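Long-range contacts in Glyco_hydro_cc domain-containing protein (Pseudomonas viridiflava, PDB 6UAV), which hydrolyses internal linkages of beta-1,3-glucan chains as an endo-beta-1,3-glucanase of glycoside hydrolase family 128, subgroup II: residues G7-V12 / A224-R229; W27-S32 / V182-N187; G118-W123 / Y156-W161. All coordinates share one frame; numbering follows the deposited sequence.

Contact 1: residues G7-V12 / A224-R229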
loop_
_atom_site.group_PDB
_atom_site.type_symbol
_atom_site.label_atom_id
_atom_site.label_comp_id
_atom_site.label_asym_id
_atom_site.label_seq_id
_atom_site.Cartn_x
_atom_site.Cartn_y
_atom_site.Cartn_z
ATOM N N GLY A 7 0.140 2.873 8.686
ATOM C CA GLY A 7 1.439 2.740 8.039
ATOM C C GLY A 7 1.812 3.959 7.240
ATOM O O GLY A 7 1.049 4.938 7.132
ATOM N N VAL A 8 2.982 3.853 6.638
ATOM C CA VAL A 8 3.512 4.898 5.733
ATOM C C VAL A 8 4.040 4.202 4.488
ATOM O O VAL A 8 4.747 3.218 4.621
ATOM C CB VAL A 8 4.569 5.758 6.469
ATOM C CG1 VAL A 8 5.040 6.892 5.567
ATOM C CG2 VAL A 8 3.980 6.324 7.767
ATOM N N ALA A 9 3.821 4.829 3.330
ATOM C CA ALA A 9 4.343 4.391 2.024
ATOM C C ALA A 9 5.566 5.232 1.711
ATOM O O ALA A 9 5.376 6.400 1.379
ATOM C CB ALA A 9 3.277 4.563 0.970
ATOM N N TYR A 10 6.744 4.777 2.095
ATOM C CA TYR A 10 7.974 5.599 2.080
ATOM C C TYR A 10 9.166 4.687 2.280
ATOM O O TYR A 10 9.109 3.847 3.151
ATOM C CB TYR A 10 7.979 6.680 3.166
ATOM C CG TYR A 10 9.149 7.626 3.157
ATOM C CD1 TYR A 10 9.328 8.488 2.091
ATOM C CD2 TYR A 10 10.037 7.697 4.211
ATOM C CE1 TYR A 10 10.380 9.378 2.078
ATOM C CE2 TYR A 10 11.134 8.543 4.180
ATOM C CZ TYR A 10 11.300 9.397 3.108
ATOM O OH TYR A 10 12.333 10.314 3.027
ATOM N N ASP A 11 10.260 4.935 1.583
ATOM C CA ASP A 11 11.489 4.139 1.796
ATOM C C ASP A 11 12.217 4.697 3.028
ATOM O O ASP A 11 13.267 5.355 2.895
ATOM C CB ASP A 11 12.347 4.126 0.539
ATOM C CG ASP A 11 13.483 3.129 0.610
ATOM O OD1 ASP A 11 13.384 2.161 1.410
ATOM O OD2 ASP A 11 14.380 3.259 -0.225
ATOM N N VAL A 12 11.738 4.324 4.217
ATOM C CA VAL A 12 12.362 4.800 5.477
ATOM C C VAL A 12 13.817 4.305 5.477
ATOM O O VAL A 12 14.052 3.072 5.300
ATOM C CB VAL A 12 11.620 4.267 6.690
ATOM C CG1 VAL A 12 12.334 4.690 7.944
ATOM C CG2 VAL A 12 10.175 4.717 6.701
ATOM N N ALA A 224 -1.666 3.023 4.364
ATOM C CA ALA A 224 -0.384 3.703 4.370
ATOM C C ALA A 224 -0.512 5.044 3.683
ATOM O O ALA A 224 -0.881 5.114 2.502
ATOM C CB ALA A 224 0.620 2.848 3.682
ATOM N N TRP A 225 -0.145 6.061 4.445
ATOM C CA TRP A 225 -0.156 7.448 3.944
ATOM C C TRP A 225 0.988 7.664 2.956
ATOM O O TRP A 225 2.166 7.272 3.239
ATOM C CB TRP A 225 -0.105 8.440 5.115
ATOM C CG TRP A 225 -0.179 9.872 4.693
ATOM C CD1 TRP A 225 0.844 10.719 4.390
ATOM C CD2 TRP A 225 -1.387 10.600 4.454
ATOM N NE1 TRP A 225 0.360 11.943 4.006
ATOM C CE2 TRP A 225 -1.020 11.903 4.061
ATOM C CE3 TRP A 225 -2.734 10.284 4.611
ATOM C CZ2 TRP A 225 -1.972 12.852 3.691
ATOM C CZ3 TRP A 225 -3.674 11.256 4.336
ATOM C CH2 TRP A 225 -3.296 12.509 3.859
ATOM N N PHE A 226 0.708 8.421 1.907
ATOM C CA PHE A 226 1.736 8.894 0.956
ATOM C C PHE A 226 2.006 10.374 1.268
ATOM O O PHE A 226 1.112 11.185 1.042
ATOM C CB PHE A 226 1.290 8.693 -0.488
ATOM C CG PHE A 226 2.415 8.905 -1.445
ATOM C CD1 PHE A 226 2.706 10.182 -1.863
ATOM C CD2 PHE A 226 3.280 7.882 -1.796
ATOM C CE1 PHE A 226 3.775 10.432 -2.689
ATOM C CE2 PHE A 226 4.351 8.110 -2.634
ATOM C CZ PHE A 226 4.574 9.389 -3.085
ATOM N N THR A 227 3.183 10.740 1.816
ATOM C CA THR A 227 4.367 9.908 2.046
ATOM C C THR A 227 5.262 10.525 3.129
ATOM O O THR A 227 4.852 11.497 3.803
ATOM C CB THR A 227 5.196 9.771 0.759
ATOM O OG1 THR A 227 6.322 8.889 0.891
ATOM C CG2 THR A 227 5.684 11.123 0.265
ATOM N N GLY A 228 6.458 9.970 3.337
ATOM C CA GLY A 228 7.379 10.520 4.356
ATOM C C GLY A 228 7.795 11.944 3.989
ATOM O O GLY A 228 7.556 12.888 4.721
ATOM N N ARG A 229 8.423 12.099 2.852
ATOM C CA ARG A 229 8.846 13.394 2.319
ATOM C C ARG A 229 8.688 13.421 0.827
ATOM O O ARG A 229 8.997 12.403 0.171
ATOM C CB ARG A 229 10.360 13.608 2.501
ATOM C CG ARG A 229 10.834 13.490 3.922
ATOM C CD ARG A 229 12.341 13.681 3.953
ATOM N NE ARG A 229 12.632 13.755 5.355
ATOM C CZ ARG A 229 12.889 12.725 6.137
ATOM N NH1 ARG A 229 13.085 12.946 7.426
ATOM N NH2 ARG A 229 12.918 11.496 5.647
#
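The phenol ring of Y10 is met on one face by G228, whose CA stands 3.7 Å from the ring centroid in a CH-pi contact displaced toward the rim. At the edge of the same ring, near its plane, the hydroxyl of T227 lies beside CD1. The guanidinium of R229 is approached at its own edge: NH2 gives a hydrogen bond of 2.9 Å to Y10 OH, which sits almost exactly in the guanidinium plane, although the plane of the tyrosine ring is turned 56° from it. The ring of F226 carries T227 CB over the centre of one face, while F226 CD2 lies 4.3 Å from A9 CB. With CG opposite the backbone N (chi1 -176°), Y10 extends its ring along the loop 227-229, and face, edge and hydroxyl each find a partner there. The same NH2 of R229 forms a salt bridge with D17, and NE and NH1 bind the carbonyls of D241 and A242; these bonds hold the guanidinium where the phenol can reach it. T227 OG1 donates to A9 O at 2.7 Å, lying in the carbonyl plane, and so adds a side-chain bond next to the two backbone bonds of the strand pairing. That pairing is parallel: W225 N bonds to G7 O at 3.1 Å, and A9 N bonds to W225 O at 3.0 Å. A9 CB rests 4.2 Å from A224 CB. A cis peptide joins F226 to T227. Closure of the first strand, 6-9, onto the last, 220-225, is the hallmark of a TIM barrel, and a non-proline cis peptide after the eighth strand is a familiar feature of clan GH-A glycosidases.

Contact 2: residues W27-S32 / V182-N187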
loop_
_atom_site.group_PDB
_atom_site.type_symbol
_atom_site.label_atom_id
_atom_site.label_comp_id
_atom_site.label_asym_id
_atom_site.label_seq_id
_atom_site.Cartn_x
_atom_site.Cartn_y
_atom_site.Cartn_z
ATOM N N TRP A 27 3.617 0.122 10.629
ATOM C CA TRP A 27 4.312 -0.575 9.527
ATOM C C TRP A 27 4.668 0.380 8.402
ATOM O O TRP A 27 4.139 1.496 8.340
ATOM C CB TRP A 27 3.437 -1.730 9.008
ATOM C CG TRP A 27 2.226 -1.267 8.259
ATOM C CD1 TRP A 27 1.096 -0.701 8.788
ATOM C CD2 TRP A 27 2.065 -1.196 6.830
ATOM N NE1 TRP A 27 0.226 -0.327 7.797
ATOM C CE2 TRP A 27 0.796 -0.632 6.582
ATOM C CE3 TRP A 27 2.852 -1.583 5.755
ATOM C CZ2 TRP A 27 0.297 -0.519 5.291
ATOM C CZ3 TRP A 27 2.348 -1.466 4.490
ATOM C CH2 TRP A 27 1.111 -0.905 4.252
ATOM N N TRP A 28 5.537 -0.075 7.546
ATOM C CA TRP A 28 5.838 0.669 6.309
ATOM C C TRP A 28 6.182 -0.289 5.196
ATOM O O TRP A 28 6.415 -1.470 5.437
ATOM C CB TRP A 28 6.981 1.679 6.511
ATOM C CG TRP A 28 8.396 1.169 6.367
ATOM C CD1 TRP A 28 9.190 1.351 5.274
ATOM C CD2 TRP A 28 9.191 0.428 7.296
ATOM N NE1 TRP A 28 10.431 0.829 5.470
ATOM C CE2 TRP A 28 10.470 0.259 6.715
ATOM C CE3 TRP A 28 8.958 -0.072 8.589
ATOM C CZ2 TRP A 28 11.503 -0.416 7.361
ATOM C CZ3 TRP A 28 10.007 -0.697 9.227
ATOM C CH2 TRP A 28 11.230 -0.912 8.607
ATOM N N TYR A 29 6.290 0.252 3.986
ATOM C CA TYR A 29 6.797 -0.549 2.867
ATOM C C TYR A 29 7.432 0.439 1.924
ATOM O O TYR A 29 7.220 1.634 2.111
ATOM C CB TYR A 29 5.670 -1.384 2.240
ATOM C CG TYR A 29 4.770 -0.583 1.340
ATOM C CD1 TYR A 29 3.812 0.291 1.853
ATOM C CD2 TYR A 29 4.882 -0.704 -0.023
ATOM C CE1 TYR A 29 2.981 1.007 1.010
ATOM C CE2 TYR A 29 4.072 0.006 -0.867
ATOM C CZ TYR A 29 3.121 0.885 -0.351
ATOM O OH TYR A 29 2.304 1.574 -1.193
ATOM N N ASN A 30 8.184 -0.066 0.971
ATOM C CA ASN A 30 9.029 0.788 0.104
ATOM C C ASN A 30 8.946 0.328 -1.342
ATOM O O ASN A 30 9.854 0.673 -2.083
ATOM C CB ASN A 30 10.482 0.834 0.581
ATOM C CG ASN A 30 11.183 -0.497 0.410
ATOM O OD1 ASN A 30 10.545 -1.474 -0.020
ATOM N ND2 ASN A 30 12.478 -0.512 0.696
ATOM N N TRP A 31 7.855 -0.305 -1.738
ATOM C CA TRP A 31 7.624 -0.765 -3.124
ATOM C C TRP A 31 8.683 -1.797 -3.556
ATOM O O TRP A 31 8.819 -2.014 -4.730
ATOM C CB TRP A 31 7.558 0.396 -4.118
ATOM C CG TRP A 31 6.465 1.350 -3.777
ATOM C CD1 TRP A 31 5.159 1.283 -4.158
ATOM C CD2 TRP A 31 6.584 2.570 -3.013
ATOM N NE1 TRP A 31 4.453 2.344 -3.671
ATOM C CE2 TRP A 31 5.288 3.147 -2.947
ATOM C CE3 TRP A 31 7.654 3.218 -2.392
ATOM C CZ2 TRP A 31 5.056 4.370 -2.279
ATOM C CZ3 TRP A 31 7.430 4.430 -1.764
ATOM C CH2 TRP A 31 6.149 4.959 -1.688
ATOM N N SER A 32 9.406 -2.418 -2.632
ATOM C CA SER A 32 10.549 -3.285 -3.011
ATOM C C SER A 32 10.585 -4.476 -2.093
ATOM O O SER A 32 9.890 -4.509 -1.064
ATOM C CB SER A 32 11.853 -2.522 -2.971
ATOM O OG SER A 32 12.395 -2.674 -1.708
ATOM N N VAL A 182 -5.227 -0.273 1.990
ATOM C CA VAL A 182 -5.190 0.945 1.153
ATOM C C VAL A 182 -3.757 1.458 1.275
ATOM O O VAL A 182 -3.461 2.157 2.259
ATOM C CB VAL A 182 -6.248 1.953 1.631
ATOM C CG1 VAL A 182 -6.076 3.269 0.908
ATOM C CG2 VAL A 182 -7.686 1.429 1.471
ATOM N N THR A 183 -2.891 1.127 0.310
ATOM C CA THR A 183 -1.427 1.180 0.565
ATOM C C THR A 183 -0.810 2.491 0.082
ATOM O O THR A 183 0.386 2.689 0.246
ATOM C CB THR A 183 -0.756 -0.060 -0.036
ATOM O OG1 THR A 183 -1.122 -0.123 -1.415
ATOM C CG2 THR A 183 -1.186 -1.305 0.697
ATOM N N GLU A 184 -1.609 3.348 -0.526
ATOM C CA GLU A 184 -1.251 4.755 -0.793
ATOM C C GLU A 184 -2.547 5.555 -0.717
ATOM O O GLU A 184 -3.558 5.223 -1.408
ATOM C CB GLU A 184 -0.659 5.055 -2.173
ATOM C CG GLU A 184 0.595 4.271 -2.491
ATOM C CD GLU A 184 1.181 4.527 -3.849
ATOM O OE1 GLU A 184 0.829 5.549 -4.518
ATOM O OE2 GLU A 184 1.999 3.661 -4.310
ATOM N N PHE A 185 -2.537 6.611 0.093
ATOM C CA PHE A 185 -3.634 7.603 0.078
ATOM C C PHE A 185 -3.159 8.934 0.621
ATOM O O PHE A 185 -2.166 9.034 1.321
ATOM C CB PHE A 185 -4.874 7.143 0.834
ATOM C CG PHE A 185 -4.779 7.096 2.323
ATOM C CD1 PHE A 185 -3.918 6.232 2.955
ATOM C CD2 PHE A 185 -5.510 7.993 3.097
ATOM C CE1 PHE A 185 -3.813 6.191 4.338
ATOM C CE2 PHE A 185 -5.443 7.931 4.473
ATOM C CZ PHE A 185 -4.578 7.053 5.086
ATOM N N ALA A 186 -3.857 9.948 0.139
ATOM C CA ALA A 186 -3.736 11.369 0.514
ATOM C C ALA A 186 -4.818 12.044 -0.303
ATOM O O ALA A 186 -5.340 11.387 -1.247
ATOM C CB ALA A 186 -2.346 11.840 0.159
ATOM N N ASN A 187 -5.130 13.312 -0.065
ATOM C CA ASN A 187 -5.997 14.003 -1.034
ATOM C C ASN A 187 -5.224 15.051 -1.823
ATOM O O ASN A 187 -4.808 16.053 -1.243
ATOM C CB ASN A 187 -7.204 14.634 -0.350
ATOM C CG ASN A 187 -8.312 14.958 -1.334
ATOM O OD1 ASN A 187 -8.044 15.320 -2.497
ATOM N ND2 ASN A 187 -9.549 14.782 -0.873
#
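E184 sends its side chain across the barrel mouth to Y29 and W31. From CB the chain takes CG to the side opposite the carbonyl carbon (chi1 -58°), and there CG passes 3.4 Å from Y29 OH. CD follows with the chain extended and lies near the edge of the W31 indole. At the tip the two oxygens part: OE2 accepts W31 NE1 at 2.9 Å, whereas OE1 is bound by the hydroxyl of Y162. The indole N-H reaches OE2 on its anti side, 30° out of the carboxylate plane, and the bond is moderately bent. Indole and carboxylate planes stand nearly perpendicular, and the indole meets OE2 at its N-H edge, tilted 15° from the ring plane. Y29 ends at the neighbouring residue: its OH donates to T183 O at 2.6 Å, coming from well above the carbonyl plane, and its ring offers T183 an edge, with CE1 3.2 Å from T183 O. W31 in turn lies over Y29, whose CE2 sits 3.6 Å above the indole plane toward the rim, and the two aromatics thus keep their donors side by side. Deeper in the barrel, CH2 at the rim of W27 touches T183 CG2 at 4.3 Å, while T183 OG1 pairs with H160 NE2. The two strands are not neighbours in the sheet, and side chains bridge the interior between them. E184 sits toward the C-terminal end of the seventh strand, the place where clan GH-A enzymes carry the nucleophile, and that role is consistent with its site here. Bonds to W31 and Y162 hold one oxygen each, while Y29 fixes the backbone directly before it, which implies a carboxylate kept to a narrow range of positions.

Contact 3: residues G118-W123 / Y156-W161; sequences GPAMNW and YLAFHW
N122 and H160 are brought together by different first torsions: N122 CG lies across from its backbone N (chi1 -164°), whereas H160 CG lies across from its carbonyl carbon (chi1 -60°). The asparagine amide crosses the histidine at about a right angle, with ND2 3.7 Å from H160 CB and the two planes 80° apart. Both groups turn their polar ends to a shared partner, E84 OE2, which accepts from N122 ND2 and H160 ND1. A120 CB comes to 3.6 Å from H160 NE2 and also packs against A158 CB. N122 OD1 receives the N-H of W123 and a hydroxyl of a bound glycerol, and it approaches CZ3 of the W161 indole obliquely at 3.6 Å. W123 meets that same indole with its backbone N near the ring plane. On the reverse face, F159 CD1 lies against the backbone and side chain of M121, 3.3 Å from M121 O and 3.9 Å from M121 CB. Underneath these side chains a parallel ladder runs from G118 N to Y156 O, from A158 N to P119 O, from M121 N to A158 O at 3.0 Å, and from H160 N to M121 O at 2.8 Å. A cis peptide precedes P119, yet the pairing continues past it. Strands 115-121 and 156-161 are the two strands of a beta-alpha-beta unit. Its connecting helix 132-146 packs on P119 and M121, helix 166-173 takes F159 and W161, and strand 180-185 flanks the far edge of strand 156-161.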
loop_
_atom_site.group_PDB
_atom_site.type_symbol
_atom_site.label_atom_id
_atom_site.label_comp_id
_atom_site.label_asym_id
_atom_site.label_seq_id
_atom_site.Cartn_x
_atom_site.Cartn_y
_atom_site.Cartn_z
ATOM N N GLY A 118 -2.894 -7.725 -2.921
ATOM C CA GLY A 118 -2.781 -7.067 -4.226
ATOM C C GLY A 118 -3.665 -7.792 -5.229
ATOM O O GLY A 118 -4.368 -8.713 -4.859
ATOM N N PRO A 119 -3.625 -7.434 -6.517
ATOM C CA PRO A 119 -2.874 -6.300 -7.013
ATOM C C PRO A 119 -3.332 -4.977 -6.369
ATOM O O PRO A 119 -4.455 -4.881 -5.943
ATOM C CB PRO A 119 -3.145 -6.349 -8.533
ATOM C CG PRO A 119 -3.553 -7.736 -8.777
ATOM C CD PRO A 119 -4.377 -8.097 -7.570
ATOM N N ALA A 120 -2.454 -3.991 -6.418
ATOM C CA ALA A 120 -2.735 -2.619 -5.913
ATOM C C ALA A 120 -3.311 -1.809 -7.048
ATOM O O ALA A 120 -2.577 -1.479 -8.020
ATOM C CB ALA A 120 -1.495 -1.988 -5.350
ATOM N N MET A 121 -4.613 -1.538 -6.956
ATOM C CA MET A 121 -5.374 -0.863 -8.000
ATOM C C MET A 121 -5.471 0.644 -7.746
ATOM O O MET A 121 -5.278 1.129 -6.621
ATOM C CB MET A 121 -6.762 -1.501 -8.126
ATOM C CG MET A 121 -6.710 -3.031 -8.380
ATOM S SD MET A 121 -5.649 -3.538 -9.800
ATOM C CE MET A 121 -6.545 -2.772 -11.146
ATOM N N ASN A 122 -5.732 1.331 -8.852
ATOM C CA ASN A 122 -6.061 2.775 -8.884
ATOM C C ASN A 122 -6.900 3.004 -10.156
ATOM O O ASN A 122 -7.139 2.024 -10.924
ATOM C CB ASN A 122 -4.754 3.588 -8.789
ATOM C CG ASN A 122 -4.866 5.069 -8.441
ATOM O OD1 ASN A 122 -5.945 5.695 -8.527
ATOM N ND2 ASN A 122 -3.740 5.608 -8.011
ATOM N N TRP A 123 -7.319 4.242 -10.420
ATOM C CA TRP A 123 -7.891 4.597 -11.728
ATOM C C TRP A 123 -6.749 4.725 -12.685
ATOM O O TRP A 123 -5.785 5.381 -12.305
ATOM C CB TRP A 123 -8.725 5.880 -11.663
ATOM C CG TRP A 123 -9.656 5.929 -12.830
ATOM C CD1 TRP A 123 -9.501 6.522 -14.036
ATOM C CD2 TRP A 123 -10.871 5.187 -12.885
ATOM N NE1 TRP A 123 -10.561 6.206 -14.840
ATOM C CE2 TRP A 123 -11.419 5.384 -14.154
ATOM C CE3 TRP A 123 -11.547 4.433 -11.920
ATOM C CZ2 TRP A 123 -12.648 4.843 -14.514
ATOM C CZ3 TRP A 123 -12.778 3.937 -12.262
ATOM C CH2 TRP A 123 -13.274 4.079 -13.552
ATOM N N TYR A 156 -6.085 -10.295 0.174
ATOM C CA TYR A 156 -6.567 -8.894 0.304
ATOM C C TYR A 156 -6.342 -8.267 -1.036
ATOM O O TYR A 156 -5.255 -8.491 -1.570
ATOM C CB TYR A 156 -5.748 -8.069 1.313
ATOM C CG TYR A 156 -5.927 -8.549 2.715
ATOM C CD1 TYR A 156 -5.295 -9.673 3.175
ATOM C CD2 TYR A 156 -6.798 -7.884 3.555
ATOM C CE1 TYR A 156 -5.540 -10.135 4.453
ATOM C CE2 TYR A 156 -7.017 -8.329 4.844
ATOM C CZ TYR A 156 -6.376 -9.450 5.291
ATOM O OH TYR A 156 -6.689 -9.871 6.560
ATOM N N LEU A 157 -7.272 -7.445 -1.484
ATOM C CA LEU A 157 -6.982 -6.515 -2.593
ATOM C C LEU A 157 -6.226 -5.315 -2.014
ATOM O O LEU A 157 -6.296 -5.057 -0.803
ATOM C CB LEU A 157 -8.267 -6.064 -3.267
ATOM C CG LEU A 157 -8.881 -7.099 -4.222
ATOM C CD1 LEU A 157 -10.267 -6.630 -4.650
ATOM C CD2 LEU A 157 -7.989 -7.339 -5.459
ATOM N N ALA A 158 -5.527 -4.575 -2.856
ATOM C CA ALA A 158 -4.868 -3.335 -2.409
ATOM C C ALA A 158 -5.412 -2.208 -3.276
ATOM O O ALA A 158 -5.826 -2.443 -4.410
ATOM C CB ALA A 158 -3.365 -3.419 -2.357
ATOM N N PHE A 159 -5.388 -0.999 -2.726
ATOM C CA PHE A 159 -5.949 0.154 -3.423
ATOM C C PHE A 159 -5.127 1.389 -3.082
ATOM O O PHE A 159 -4.644 1.518 -1.965
ATOM C CB PHE A 159 -7.419 0.298 -3.027
ATOM C CG PHE A 159 -8.162 1.175 -4.001
ATOM C CD1 PHE A 159 -8.248 0.807 -5.325
ATOM C CD2 PHE A 159 -8.731 2.371 -3.627
ATOM C CE1 PHE A 159 -8.876 1.612 -6.258
ATOM C CE2 PHE A 159 -9.354 3.171 -4.565
ATOM C CZ PHE A 159 -9.424 2.789 -5.872
ATOM N N HIS A 160 -4.985 2.279 -4.057
ATOM C CA HIS A 160 -4.385 3.606 -3.934
ATOM C C HIS A 160 -5.409 4.647 -4.360
ATOM O O HIS A 160 -6.140 4.416 -5.332
ATOM C CB HIS A 160 -3.189 3.722 -4.919
ATOM C CG HIS A 160 -2.097 2.722 -4.684
ATOM N ND1 HIS A 160 -1.046 2.610 -5.567
ATOM C CD2 HIS A 160 -1.865 1.889 -3.658
ATOM C CE1 HIS A 160 -0.173 1.717 -5.076
ATOM N NE2 HIS A 160 -0.670 1.245 -3.885
ATOM N N TRP A 161 -5.453 5.779 -3.663
ATOM C CA TRP A 161 -6.439 6.815 -4.010
ATOM C C TRP A 161 -5.932 8.164 -3.493
ATOM O O TRP A 161 -5.547 8.248 -2.327
ATOM C CB TRP A 161 -7.803 6.453 -3.449
ATOM C CG TRP A 161 -8.879 7.174 -4.179
ATOM C CD1 TRP A 161 -9.686 8.185 -3.690
ATOM C CD2 TRP A 161 -9.279 6.940 -5.537
ATOM N NE1 TRP A 161 -10.548 8.583 -4.667
ATOM C CE2 TRP A 161 -10.331 7.841 -5.806
ATOM C CE3 TRP A 161 -8.880 6.028 -6.533
ATOM C CZ2 TRP A 161 -10.937 7.896 -7.050
ATOM C CZ3 TRP A 161 -9.475 6.102 -7.771
ATOM C CH2 TRP A 161 -10.517 7.007 -8.012
#

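In the fold
All three contacts belong to one closed eight-stranded barrel. Contact 1 seals the first strand to the eighth, contact 3 joins the fifth to the sixth, and contact 2 reaches across the interior from the second to the seventh. Contacts 1 and 2, with centres about 6 Å apart, meet through A224 N to V182 O and D11 OD1 to N30 ND2, both 2.9 Å. Contacts 2 and 3 share the probable active-site region: E184 OE2 lies 3.0 Å from H160 CE1, and a glycerol, probably from the crystallisation liquor, is bound at N122 and may mark part of the substrate cleft. Contact 1 stays about 7 Å from contact 3 at the nearest atoms.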